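Local coordinates for DNA mismatch repair protein PMS1 (Saccharomyces cerevisiae, PDB 3H4L) that binds ATP and probably hydrolyses it through its N-terminal domain, a member of the GHKL ATPase family, in DNA mismatch repair, at residues B[346-349]-B[350-353]; B[173-176]-B[177-181]; B[215-218]-B[219-223]; B[354-357]-B[358-362]; B[87-90]-B[91-95]. All blocks are in the same frame, centred on the assembly; numbering follows the deposited sequence.

Interaction 1: residues B[346-349]-B[350-353]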
loop_
_atom_site.group_PDB
_atom_site.type_symbol
_atom_site.label_atom_id
_atom_site.label_comp_id
_atom_site.label_asym_id
_atom_site.label_seq_id
_atom_site.Cartn_x
_atom_site.Cartn_y
_atom_site.Cartn_z
ATOM N N VAL B 346 35.614 9.553 -18.487
ATOM C CA VAL B 346 34.165 9.715 -18.387
ATOM C C VAL B 346 33.831 10.645 -17.223
ATOM O O VAL B 346 33.203 11.688 -17.399
ATOM C CB VAL B 346 33.461 8.356 -18.131
ATOM C CG1 VAL B 346 31.967 8.571 -17.958
ATOM C CG2 VAL B 346 33.725 7.399 -19.279
ATOM N N ILE B 347 34.261 10.257 -16.031
ATOM C CA ILE B 347 34.011 11.040 -14.834
ATOM C C ILE B 347 34.339 12.526 -15.021
ATOM O O ILE B 347 33.636 13.393 -14.503
ATOM C CB ILE B 347 34.831 10.484 -13.647
ATOM C CG1 ILE B 347 34.483 9.004 -13.429
ATOM C CG2 ILE B 347 34.542 11.293 -12.383
ATOM C CD1 ILE B 347 35.387 8.276 -12.435
ATOM N N ASP B 348 35.396 12.818 -15.773
ATOM C CA ASP B 348 35.811 14.200 -16.001
ATOM C C ASP B 348 34.989 14.942 -17.048
ATOM O O ASP B 348 34.664 16.122 -16.875
ATOM C CB ASP B 348 37.292 14.242 -16.385
ATOM C CG ASP B 348 38.194 13.818 -15.245
ATOM O OD1 ASP B 348 38.236 14.543 -14.223
ATOM O OD2 ASP B 348 38.850 12.758 -15.365
ATOM N N ILE B 349 34.665 14.258 -18.138
ATOM C CA ILE B 349 33.876 14.875 -19.193
ATOM C C ILE B 349 32.451 15.096 -18.698
ATOM O O ILE B 349 31.772 16.028 -19.124
ATOM C CB ILE B 349 33.879 14.004 -20.471
ATOM C CG1 ILE B 349 35.278 14.046 -21.101
ATOM C CG2 ILE B 349 32.816 14.487 -21.448
ATOM C CD1 ILE B 349 35.367 13.418 -22.476
ATOM N N PHE B 350 32.011 14.241 -17.783
ATOM C CA PHE B 350 30.678 14.361 -17.217
ATOM C C PHE B 350 30.653 15.537 -16.237
ATOM O O PHE B 350 29.776 16.404 -16.302
ATOM C CB PHE B 350 30.293 13.073 -16.477
ATOM C CG PHE B 350 28.950 13.145 -15.801
ATOM C CD1 PHE B 350 27.777 13.107 -16.549
ATOM C CD2 PHE B 350 28.860 13.320 -14.424
ATOM C CE1 PHE B 350 26.535 13.246 -15.934
ATOM C CE2 PHE B 350 27.620 13.463 -13.796
ATOM C CZ PHE B 350 26.457 13.427 -14.551
ATOM N N LYS B 351 31.630 15.557 -15.334
ATOM C CA LYS B 351 31.725 16.598 -14.322
ATOM C C LYS B 351 31.628 17.993 -14.923
ATOM O O LYS B 351 30.867 18.824 -14.438
ATOM C CB LYS B 351 33.032 16.459 -13.540
ATOM C CG LYS B 351 33.136 17.380 -12.328
ATOM C CD LYS B 351 34.528 17.324 -11.684
ATOM C CE LYS B 351 34.899 15.909 -11.228
ATOM N NZ LYS B 351 36.250 15.834 -10.586
ATOM N N THR B 352 32.382 18.250 -15.985
ATOM C CA THR B 352 32.344 19.570 -16.603
ATOM C C THR B 352 31.086 19.762 -17.448
ATOM O O THR B 352 30.546 20.864 -17.509
ATOM C CB THR B 352 33.599 19.829 -17.490
ATOM O OG1 THR B 352 33.462 19.161 -18.753
ATOM C CG2 THR B 352 34.857 19.320 -16.786
ATOM N N THR B 353 30.624 18.688 -18.090
ATOM C CA THR B 353 29.426 18.744 -18.935
ATOM C C THR B 353 28.181 19.058 -18.112
ATOM O O THR B 353 27.301 19.800 -18.557
ATOM C CB THR B 353 29.182 17.415 -19.693
ATOM O OG1 THR B 353 30.180 17.239 -20.707
ATOM C CG2 THR B 353 27.812 17.427 -20.351
#
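The backbone carbonyl Ile-349 O is gripped twice by Thr-353, one turn further along the helix. Thr-353 OG1 donates to it at 2.6 Å, tilted 23° from the carbonyl plane, while Thr-353 N reaches the same oxygen at 3.1 Å from well above that plane. The hydroxyl can turn back in this way because OG1 sits beside its own backbone N (chi1 -70°). The bond satisfies the hydroxyl inside the helix and leaves the Thr-353 methyl beside its own carbonyl carbon. Ile-349 CG2 passes Thr-353 OG1 at 3.9 Å, the two side chains crossing at a slant. The i to i+4 ladder continues with Phe-350 N to Val-346 O at 2.8 Å.

Asp-348 OD1 and Lys-351 NZ are 4.3 Å apart, beyond a salt bridge, so any attraction is probably modest; NZ also has a long, weak ion pair with Glu-303.

Helix 343-362 belongs to the S5-like region of the domain. Phe-350 and Lys-351 pack against helix 295-306 at Leu-297 and Cys-300, whereas Ile-349 and Thr-353 lie against Leu-236 of strand 229-237, an outermost strand of the four-stranded sheet within the chain.

Interaction 2: residues B[173-176]-B[177-181]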
loop_
_atom_site.group_PDB
_atom_site.type_symbol
_atom_site.label_atom_id
_atom_site.label_comp_id
_atom_site.label_asym_id
_atom_site.label_seq_id
_atom_site.Cartn_x
_atom_site.Cartn_y
_atom_site.Cartn_z
ATOM N N LYS B 173 13.096 0.167 2.254
ATOM C CA LYS B 173 14.331 -0.025 1.498
ATOM C C LYS B 173 13.988 -0.797 0.228
ATOM O O LYS B 173 14.479 -0.498 -0.863
ATOM C CB LYS B 173 15.363 -0.823 2.286
ATOM C CG LYS B 173 16.555 -1.213 1.421
ATOM C CD LYS B 173 17.518 -2.176 2.103
ATOM C CE LYS B 173 18.706 -2.453 1.189
ATOM N NZ LYS B 173 19.599 -3.525 1.706
ATOM N N CYS B 174 13.132 -1.796 0.389
ATOM C CA CYS B 174 12.697 -2.618 -0.714
ATOM C C CYS B 174 11.819 -1.832 -1.694
ATOM O O CYS B 174 11.797 -2.115 -2.889
ATOM C CB CYS B 174 11.930 -3.805 -0.155
ATOM S SG CYS B 174 11.276 -4.889 -1.401
ATOM N N LEU B 175 11.094 -0.839 -1.184
ATOM C CA LEU B 175 10.222 -0.019 -2.023
ATOM C C LEU B 175 11.065 0.887 -2.901
ATOM O O LEU B 175 10.781 1.089 -4.089
ATOM C CB LEU B 175 9.296 0.836 -1.161
ATOM C CG LEU B 175 8.122 1.488 -1.899
ATOM C CD1 LEU B 175 7.307 0.436 -2.619
ATOM C CD2 LEU B 175 7.259 2.233 -0.904
ATOM N N THR B 176 12.114 1.433 -2.304
ATOM C CA THR B 176 13.029 2.308 -3.022
ATOM C C THR B 176 13.534 1.593 -4.266
ATOM O O THR B 176 13.552 2.156 -5.355
ATOM C CB THR B 176 14.218 2.663 -2.152
ATOM O OG1 THR B 176 13.751 3.314 -0.970
ATOM C CG2 THR B 176 15.156 3.586 -2.896
ATOM N N VAL B 177 13.938 0.343 -4.089
ATOM C CA VAL B 177 14.437 -0.459 -5.186
ATOM C C VAL B 177 13.348 -0.738 -6.213
ATOM O O VAL B 177 13.627 -0.820 -7.409
ATOM C CB VAL B 177 14.991 -1.789 -4.671
ATOM C CG1 VAL B 177 15.108 -2.797 -5.812
ATOM C CG2 VAL B 177 16.332 -1.551 -4.024
ATOM N N ILE B 178 12.110 -0.901 -5.764
ATOM C CA ILE B 178 11.049 -1.161 -6.722
ATOM C C ILE B 178 10.802 0.125 -7.519
ATOM O O ILE B 178 10.541 0.078 -8.729
ATOM C CB ILE B 178 9.748 -1.656 -6.022
ATOM C CG1 ILE B 178 9.914 -3.117 -5.597
ATOM C CG2 ILE B 178 8.565 -1.550 -6.967
ATOM C CD1 ILE B 178 8.749 -3.675 -4.789
ATOM N N GLN B 179 10.914 1.274 -6.852
ATOM C CA GLN B 179 10.725 2.554 -7.533
ATOM C C GLN B 179 11.780 2.700 -8.630
ATOM O O GLN B 179 11.479 3.185 -9.733
ATOM C CB GLN B 179 10.823 3.713 -6.536
ATOM C CG GLN B 179 9.725 3.690 -5.471
ATOM C CD GLN B 179 9.958 4.689 -4.355
ATOM O OE1 GLN B 179 11.048 4.766 -3.797
ATOM N NE2 GLN B 179 8.927 5.451 -4.014
ATOM N N GLY B 180 13.005 2.255 -8.340
ATOM C CA GLY B 180 14.070 2.336 -9.327
ATOM C C GLY B 180 13.748 1.575 -10.612
ATOM O O GLY B 180 13.917 2.082 -11.720
ATOM N N TYR B 181 13.270 0.347 -10.471
ATOM C CA TYR B 181 12.941 -0.454 -11.635
ATOM C C TYR B 181 11.776 0.154 -12.417
ATOM O O TYR B 181 11.749 0.125 -13.647
ATOM C CB TYR B 181 12.562 -1.869 -11.199
ATOM C CG TYR B 181 13.717 -2.801 -10.885
ATOM C CD1 TYR B 181 14.467 -3.378 -11.908
ATOM C CD2 TYR B 181 14.010 -3.161 -9.561
ATOM C CE1 TYR B 181 15.468 -4.292 -11.630
ATOM C CE2 TYR B 181 15.007 -4.071 -9.273
ATOM C CZ TYR B 181 15.735 -4.639 -10.312
ATOM O OH TYR B 181 16.724 -5.568 -10.034
#
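Cys-174 and Ile-178 meet one turn apart on helix 167-184, a long helix of the ATPase region that lies beside helix 26-39 and faces strand 44-50 of the eight-stranded mixed sheet. Their apolar contact is slight: Cys-174 SG stands 4.4 Å from Ile-178 CD1, and both side chains also rest on Phe-49 of that strand. Ile-178 CG1 lies beside its own backbone N (chi1 -76°), which brings it back along the helix to within 3.4 Å of the Cys-174 carbonyl oxygen.

The main-chain hydrogen bonds follow the alpha-helical i to i+4 pattern. Gln-179 N donates to Leu-175 O at 2.8 Å, and Gly-180 N to Thr-176 O at 3.0 Å. The link from Val-177 N to Lys-173 O is stretched to 3.4 Å and weak.

Several polar side chains have their partners beyond the two segments. Lys-173 NZ, in a salt bridge with Asp-25, and Tyr-181 OH, bonded to Asp-35, tie the helix to its surroundings, whereas Thr-176 OG1 turns back to Thr-172 O within the helix itself.

Gln-179 occupies the flank facing helix 213-221 and touches His-78 of the second subunit, as does Leu-175. Its side chain folds back over the preceding turn, crossing Thr-176 at a slant. Gln-179 CG lies 3.1 Å from Leu-175 O, and the amide oxygen Gln-179 OE1 comes to 3.3 Å from Thr-176 CA.

Interaction 3: residues B[215-218]-B[219-223]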
loop_
_atom_site.group_PDB
_atom_site.type_symbol
_atom_site.label_atom_id
_atom_site.label_comp_id
_atom_site.label_asym_id
_atom_site.label_seq_id
_atom_site.Cartn_x
_atom_site.Cartn_y
_atom_site.Cartn_z
ATOM N N LYS B 215 6.314 10.544 -16.761
ATOM C CA LYS B 215 5.024 10.065 -16.298
ATOM C C LYS B 215 5.221 9.132 -15.107
ATOM O O LYS B 215 4.444 9.175 -14.146
ATOM C CB LYS B 215 4.273 9.351 -17.425
ATOM C CG LYS B 215 4.003 10.247 -18.638
ATOM C CD LYS B 215 3.114 9.579 -19.689
ATOM C CE LYS B 215 1.687 9.410 -19.181
ATOM N NZ LYS B 215 0.786 8.746 -20.174
ATOM N N ASN B 216 6.272 8.314 -15.152
ATOM C CA ASN B 216 6.550 7.383 -14.061
ATOM C C ASN B 216 7.085 8.044 -12.796
ATOM O O ASN B 216 6.786 7.596 -11.694
ATOM C CB ASN B 216 7.511 6.276 -14.507
ATOM C CG ASN B 216 6.852 5.278 -15.438
ATOM O OD1 ASN B 216 5.651 5.046 -15.352
ATOM N ND2 ASN B 216 7.635 4.674 -16.322
ATOM N N ILE B 217 7.881 9.097 -12.929
ATOM C CA ILE B 217 8.393 9.754 -11.731
ATOM C C ILE B 217 7.205 10.405 -11.045
ATOM O O ILE B 217 7.109 10.412 -9.820
ATOM C CB ILE B 217 9.440 10.850 -12.053
ATOM C CG1 ILE B 217 10.711 10.209 -12.614
ATOM C CG2 ILE B 217 9.760 11.665 -10.788
ATOM C CD1 ILE B 217 11.796 11.205 -12.962
ATOM N N SER B 218 6.292 10.938 -11.851
ATOM C CA SER B 218 5.106 11.596 -11.317
ATOM C C SER B 218 4.146 10.634 -10.617
ATOM O O SER B 218 3.451 11.017 -9.668
ATOM C CB SER B 218 4.373 12.354 -12.427
ATOM O OG SER B 218 4.981 13.618 -12.640
ATOM N N SER B 219 4.106 9.394 -11.093
ATOM C CA SER B 219 3.250 8.377 -10.496
ATOM C C SER B 219 3.911 7.884 -9.217
ATOM O O SER B 219 3.283 7.795 -8.162
ATOM C CB SER B 219 3.079 7.193 -11.448
ATOM O OG SER B 219 2.580 7.623 -12.697
ATOM N N VAL B 220 5.196 7.583 -9.326
ATOM C CA VAL B 220 5.972 7.055 -8.221
ATOM C C VAL B 220 6.311 8.055 -7.118
ATOM O O VAL B 220 6.598 7.651 -5.996
ATOM C CB VAL B 220 7.274 6.387 -8.778
ATOM C CG1 VAL B 220 8.292 6.159 -7.677
ATOM C CG2 VAL B 220 6.919 5.063 -9.452
ATOM N N PHE B 221 6.266 9.349 -7.411
ATOM C CA PHE B 221 6.606 10.342 -6.393
ATOM C C PHE B 221 5.642 11.516 -6.297
ATOM O O PHE B 221 5.997 12.571 -5.768
ATOM C CB PHE B 221 8.011 10.875 -6.640
ATOM C CG PHE B 221 9.102 9.894 -6.326
ATOM C CD1 PHE B 221 9.424 9.591 -5.009
ATOM C CD2 PHE B 221 9.829 9.291 -7.349
ATOM C CE1 PHE B 221 10.456 8.709 -4.718
ATOM C CE2 PHE B 221 10.862 8.407 -7.064
ATOM C CZ PHE B 221 11.176 8.117 -5.747
ATOM N N GLY B 222 4.428 11.326 -6.806
ATOM C CA GLY B 222 3.424 12.372 -6.762
ATOM C C GLY B 222 3.844 13.620 -7.509
ATOM O O GLY B 222 4.899 13.643 -8.150
ATOM N N ALA B 223 3.013 14.661 -7.411
ATOM C CA ALA B 223 3.253 15.944 -8.068
ATOM C C ALA B 223 4.525 16.635 -7.583
ATOM O O ALA B 223 5.101 17.465 -8.290
ATOM C CB ALA B 223 2.059 16.857 -7.861
#
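Ser-219 returns to the carbonyl of Lys-215 with two donors. Ser-219 OG bonds to Lys-215 O at 2.8 Å, and Ser-219 N reaches the same oxygen at 3.1 Å; the two arrive from opposite faces of the carbonyl plane. With OG beside its own backbone N (chi1 -56°), the hydroxyl is turned back along the helix and finds its acceptor within one turn.

Val-220 N bonds to Asn-216 O at 2.9 Å, and Phe-221 N to Ile-217 O at 2.8 Å, although the latter bond is bent, with an N-H...O angle of 130°. On the apolar side, Ile-217 CG2 approaches Phe-221 CD2 at 4.2 Å as the two side chains cross. The carbonyl oxygen of Ile-217 lies at the edge of the same ring, near its plane. Val-220 CG1 lies over one face of the ring, offset toward its rim.

Gly-222 is the first residue to leave helical backbone angles, with positive phi (61°). Around this turn, Ile-217 and Phe-221 pack on Ile-183 of helix 167-184 and Phe-317 of strand 316-321, so that helix 213-221 bridges the ATPase part and the four-stranded sheet. The second subunit also takes part: its His-78 ND1 is hydrogen-bonded to Val-220 O.

The contact therefore has two chemistries. Around Ser-219, the hydroxyl is satisfied by the helix backbone itself, whereas around Phe-221 apolar packing joins two parts of the fold, and the nearby Val-220 carbonyl, close to the helix end, serves as acceptor for a bond across the subunit interface.

Interaction 4: residues B[354-357]-B[358-362]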
loop_
_atom_site.group_PDB
_atom_site.type_symbol
_atom_site.label_atom_id
_atom_site.label_comp_id
_atom_site.label_asym_id
_atom_site.label_seq_id
_atom_site.Cartn_x
_atom_site.Cartn_y
_atom_site.Cartn_z
ATOM N N LEU B 354 28.107 18.484 -16.917
ATOM C CA LEU B 354 26.974 18.726 -16.041
ATOM C C LEU B 354 27.116 20.136 -15.478
ATOM O O LEU B 354 26.189 20.942 -15.544
ATOM C CB LEU B 354 26.948 17.704 -14.898
ATOM C CG LEU B 354 25.781 17.884 -13.925
ATOM C CD1 LEU B 354 24.477 17.612 -14.660
ATOM C CD2 LEU B 354 25.931 16.952 -12.736
ATOM N N SER B 355 28.295 20.421 -14.932
ATOM C CA SER B 355 28.590 21.728 -14.357
ATOM C C SER B 355 28.142 22.835 -15.305
ATOM O O SER B 355 27.378 23.725 -14.927
ATOM C CB SER B 355 30.095 21.856 -14.090
ATOM O OG SER B 355 30.403 23.095 -13.470
ATOM N N ASP B 356 28.614 22.768 -16.544
ATOM C CA ASP B 356 28.257 23.765 -17.536
ATOM C C ASP B 356 26.767 23.698 -17.883
ATOM O O ASP B 356 26.218 24.643 -18.448
ATOM C CB ASP B 356 29.127 23.589 -18.787
ATOM C CG ASP B 356 28.325 23.202 -20.008
ATOM O OD1 ASP B 356 27.521 22.244 -19.922
ATOM O OD2 ASP B 356 28.509 23.853 -21.057
ATOM N N TYR B 357 26.120 22.580 -17.557
ATOM C CA TYR B 357 24.686 22.425 -17.809
ATOM C C TYR B 357 23.956 23.259 -16.764
ATOM O O TYR B 357 22.935 23.889 -17.052
ATOM C CB TYR B 357 24.257 20.959 -17.670
ATOM C CG TYR B 357 22.787 20.759 -17.319
ATOM C CD1 TYR B 357 21.810 20.697 -18.315
ATOM C CD2 TYR B 357 22.376 20.644 -15.984
ATOM C CE1 TYR B 357 20.465 20.522 -17.997
ATOM C CE2 TYR B 357 21.033 20.471 -15.657
ATOM C CZ TYR B 357 20.081 20.409 -16.670
ATOM O OH TYR B 357 18.746 20.221 -16.363
ATOM N N TYR B 358 24.481 23.243 -15.542
ATOM C CA TYR B 358 23.890 24.012 -14.456
ATOM C C TYR B 358 24.155 25.505 -14.663
ATOM O O TYR B 358 23.262 26.325 -14.451
ATOM C CB TYR B 358 24.441 23.543 -13.104
ATOM C CG TYR B 358 23.677 22.374 -12.507
ATOM C CD1 TYR B 358 24.338 21.205 -12.106
ATOM C CD2 TYR B 358 22.294 22.446 -12.322
ATOM C CE1 TYR B 358 23.639 20.141 -11.532
ATOM C CE2 TYR B 358 21.585 21.392 -11.749
ATOM C CZ TYR B 358 22.261 20.244 -11.355
ATOM O OH TYR B 358 21.557 19.216 -10.768
ATOM N N ASN B 359 25.371 25.858 -15.084
ATOM C CA ASN B 359 25.711 27.264 -15.342
ATOM C C ASN B 359 24.699 27.841 -16.324
ATOM O O ASN B 359 24.228 28.965 -16.161
ATOM C CB ASN B 359 27.113 27.397 -15.950
ATOM C CG ASN B 359 28.203 27.511 -14.902
ATOM O OD1 ASN B 359 28.122 28.343 -13.997
ATOM N ND2 ASN B 359 29.238 26.686 -15.030
ATOM N N ARG B 360 24.378 27.059 -17.350
ATOM C CA ARG B 360 23.415 27.474 -18.363
ATOM C C ARG B 360 22.001 27.554 -17.794
ATOM O O ARG B 360 21.134 28.238 -18.343
ATOM C CB ARG B 360 23.434 26.501 -19.545
ATOM C CG ARG B 360 24.687 26.593 -20.400
ATOM C CD ARG B 360 24.495 25.930 -21.759
ATOM N NE ARG B 360 25.554 26.320 -22.687
ATOM C CZ ARG B 360 25.578 26.010 -23.979
ATOM N NH1 ARG B 360 24.596 25.295 -24.513
ATOM N NH2 ARG B 360 26.585 26.425 -24.741
ATOM N N GLN B 361 21.767 26.852 -16.694
ATOM C CA GLN B 361 20.456 26.855 -16.072
ATOM C C GLN B 361 20.263 28.124 -15.245
ATOM O O GLN B 361 19.157 28.665 -15.156
ATOM C CB GLN B 361 20.295 25.629 -15.180
ATOM C CG GLN B 361 18.865 25.344 -14.797
ATOM C CD GLN B 361 18.730 24.065 -14.016
ATOM O OE1 GLN B 361 19.164 23.979 -12.868
ATOM N NE2 GLN B 361 18.135 23.053 -14.638
ATOM N N GLU B 362 21.345 28.601 -14.643
ATOM C CA GLU B 362 21.271 29.799 -13.832
ATOM C C GLU B 362 20.888 30.983 -14.714
ATOM O O GLU B 362 20.035 31.798 -14.341
ATOM C CB GLU B 362 22.614 30.060 -13.155
ATOM C CG GLU B 362 22.495 30.874 -11.883
ATOM C CD GLU B 362 23.776 30.885 -11.074
ATOM O OE1 GLU B 362 24.378 29.803 -10.890
ATOM O OE2 GLU B 362 24.169 31.977 -10.610
#
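Tyr-357 and Tyr-358 form a T-shaped pair near the end of helix 343-362, the C-terminal helix of the S5-like part of the domain. The edge of the Tyr-357 ring is directed at the face of Tyr-358, with centroids 5.3 Å apart and planes at 65°. Tyr-357 CG lies anti to its own backbone N (chi1 155°) whereas Tyr-358 CG lies beside its own (chi1 -87°), which is consistent with the two adjacent rings converging.

Apolar packing extends the pair. Leu-354 and Tyr-358 run side by side in the same direction, with Leu-354 CG 3.9 Å from Tyr-358 CE1. Beyond the segments, Tyr-358 meets the ring of Phe-308, and both tyrosines touch Ile-268 of strand 261-269.

Polar ends are held by the surrounding sheet and loop. Tyr-357 OH bonds to the carbonyl of Glu-231, Tyr-358 OH to that of Ser-269, and Gln-361 OE1 to the backbone N of Asn-271, so the three side chains tie the helix to strands 229-237 and 261-269 and to the loop at Asn-271.

Among the backbone bonds, Asn-359 N meets Ser-355 O at 2.9 Å, and Arg-360 N reaches Asp-356 O at 3.2 Å.

Electrostatics are looser. Asp-356 and Arg-360 lie alongside one another, but no N-H of the guanidinium points at the carboxylate, and any attraction is probably weak: Asp-356 OD2 is 4.2 Å from Arg-360 NE and well out of the guanidinium plane.

Interaction 5: residues B[87-90]-B[91-95]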
loop_
_atom_site.group_PDB
_atom_site.type_symbol
_atom_site.label_atom_id
_atom_site.label_comp_id
_atom_site.label_asym_id
_atom_site.label_seq_id
_atom_site.Cartn_x
_atom_site.Cartn_y
_atom_site.Cartn_z
ATOM N N GLN B 87 24.451 -39.092 -18.315
ATOM C CA GLN B 87 25.042 -39.572 -19.553
ATOM C C GLN B 87 25.380 -38.376 -20.428
ATOM O O GLN B 87 26.535 -38.187 -20.824
ATOM C CB GLN B 87 24.077 -40.498 -20.285
ATOM C CG GLN B 87 23.671 -41.706 -19.475
ATOM C CD GLN B 87 23.257 -42.860 -20.355
ATOM O OE1 GLN B 87 22.520 -42.676 -21.330
ATOM N NE2 GLN B 87 23.724 -44.062 -20.019
ATOM N N ASP B 88 24.372 -37.563 -20.725
ATOM C CA ASP B 88 24.607 -36.388 -21.541
ATOM C C ASP B 88 24.846 -35.188 -20.633
ATOM O O ASP B 88 23.912 -34.468 -20.265
ATOM C CB ASP B 88 23.426 -36.113 -22.467
ATOM C CG ASP B 88 23.842 -35.351 -23.709
ATOM O OD1 ASP B 88 24.718 -34.464 -23.590
ATOM O OD2 ASP B 88 23.299 -35.633 -24.801
ATOM N N VAL B 89 26.108 -34.993 -20.266
ATOM C CA VAL B 89 26.500 -33.889 -19.402
ATOM C C VAL B 89 26.237 -32.558 -20.099
ATOM O O VAL B 89 25.733 -31.615 -19.479
ATOM C CB VAL B 89 27.999 -33.993 -19.019
ATOM C CG1 VAL B 89 28.435 -32.757 -18.252
ATOM C CG2 VAL B 89 28.230 -35.241 -18.176
ATOM N N ALA B 90 26.570 -32.490 -21.387
ATOM C CA ALA B 90 26.361 -31.271 -22.177
ATOM C C ALA B 90 24.898 -30.837 -22.140
ATOM O O ALA B 90 24.593 -29.662 -21.924
ATOM C CB ALA B 90 26.796 -31.500 -23.628
ATOM N N LYS B 91 24.011 -31.806 -22.349
ATOM C CA LYS B 91 22.567 -31.602 -22.358
ATOM C C LYS B 91 22.009 -31.061 -21.032
ATOM O O LYS B 91 21.418 -29.978 -21.009
ATOM C CB LYS B 91 21.886 -32.927 -22.718
ATOM C CG LYS B 91 20.370 -32.899 -22.799
ATOM C CD LYS B 91 19.867 -32.184 -24.045
ATOM C CE LYS B 91 18.351 -32.338 -24.162
ATOM N NZ LYS B 91 17.758 -31.560 -25.287
ATOM N N VAL B 92 22.190 -31.800 -19.936
ATOM C CA VAL B 92 21.677 -31.353 -18.640
ATOM C C VAL B 92 22.123 -29.954 -18.252
ATOM O O VAL B 92 21.361 -29.213 -17.641
ATOM C CB VAL B 92 22.067 -32.300 -17.469
ATOM C CG1 VAL B 92 21.231 -33.551 -17.519
ATOM C CG2 VAL B 92 23.546 -32.642 -17.524
ATOM N N GLN B 93 23.352 -29.587 -18.600
ATOM C CA GLN B 93 23.860 -28.264 -18.253
ATOM C C GLN B 93 23.272 -27.120 -19.080
ATOM O O GLN B 93 23.752 -25.990 -19.004
ATOM C CB GLN B 93 25.397 -28.252 -18.308
ATOM C CG GLN B 93 26.036 -28.539 -16.947
ATOM C CD GLN B 93 27.511 -28.903 -17.021
ATOM O OE1 GLN B 93 28.217 -28.873 -16.010
ATOM N NE2 GLN B 93 27.980 -29.263 -18.212
ATOM N N THR B 94 22.238 -27.415 -19.867
ATOM C CA THR B 94 21.555 -26.395 -20.664
ATOM C C THR B 94 20.107 -26.429 -20.231
ATOM O O THR B 94 19.271 -25.699 -20.766
ATOM C CB THR B 94 21.556 -26.690 -22.175
ATOM O OG1 THR B 94 20.855 -27.915 -22.416
ATOM C CG2 THR B 94 22.974 -26.782 -22.711
ATOM N N LEU B 95 19.810 -27.294 -19.266
ATOM C CA LEU B 95 18.449 -27.431 -18.766
ATOM C C LEU B 95 18.266 -26.755 -17.423
ATOM O O LEU B 95 17.211 -26.884 -16.801
ATOM C CB LEU B 95 18.066 -28.909 -18.642
ATOM C CG LEU B 95 18.136 -29.726 -19.937
ATOM C CD1 LEU B 95 17.601 -31.133 -19.699
ATOM C CD2 LEU B 95 17.328 -29.027 -21.016
#
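Asp-88 caps the short helix 89-92 with its carboxylate: OD1 accepts from Lys-91 N at 3.0 Å. The N-H points fairly straight at the oxygen (156°) but meets it from above the carboxylate plane, 57° out of it. This reach depends on CG lying anti to the Asp-88 backbone N (chi1 -154°), which swings the carboxylate over the first turn. The main chain of the same residue is used too, since Val-92 N donates to Asp-88 O at 3.2 Å in an almost linear bond. Gln-93 N to Val-89 O, also 3.2 Å, continues the ladder.

The arrangement is an N-cap on a single helical turn, whose position between pocket residues Leu-74 and Arg-98 is consistent with the ATP lid of GHKL ATPases. At the other end of the turn, the carbonyl of Lys-91 receives both Thr-94 N and Thr-94 OG1. The hydroxyl lies at 2.6 Å from Lys-91 O, in the carbonyl plane on a lone pair.

Packing is light. The Asp-88 carboxylate rests against the start of the lysine side chain, with CG 3.3 Å from Lys-91 CB. Val-89 and Gln-93 lie side by side, and Val-89 CG1 comes to 3.5 Å from Gln-93 NE2. The other end of that amide, Gln-93 OE1, bonds to His-78 of the same chain, while Val-89 and Gln-93 both touch Ile-83 of helix 80-83.

Overall arrangement
Interactions 2 and 3 touch directly: Gln-179 CG is 3.6 Å from Val-220 CG1, joining helices 167-184 and 213-221, and both contacts reach His-78 of the second subunit. Interactions 1 and 4 are consecutive parts of helix 343-362, with centres 13 Å apart. Interaction 5 touches none of the others; its centre is 37 Å from that of interaction 2 and 57 Å from that of interaction 4, which lies on the opposite side of the chain's centre. The side chains of Leu-175 in interaction 2 and Thr-94 in interaction 5 each lie about 10 Å from a bound phosphoaminophosphonic acid-adenylate ester, probably not the same copy, and neither residue is among those of the pocket.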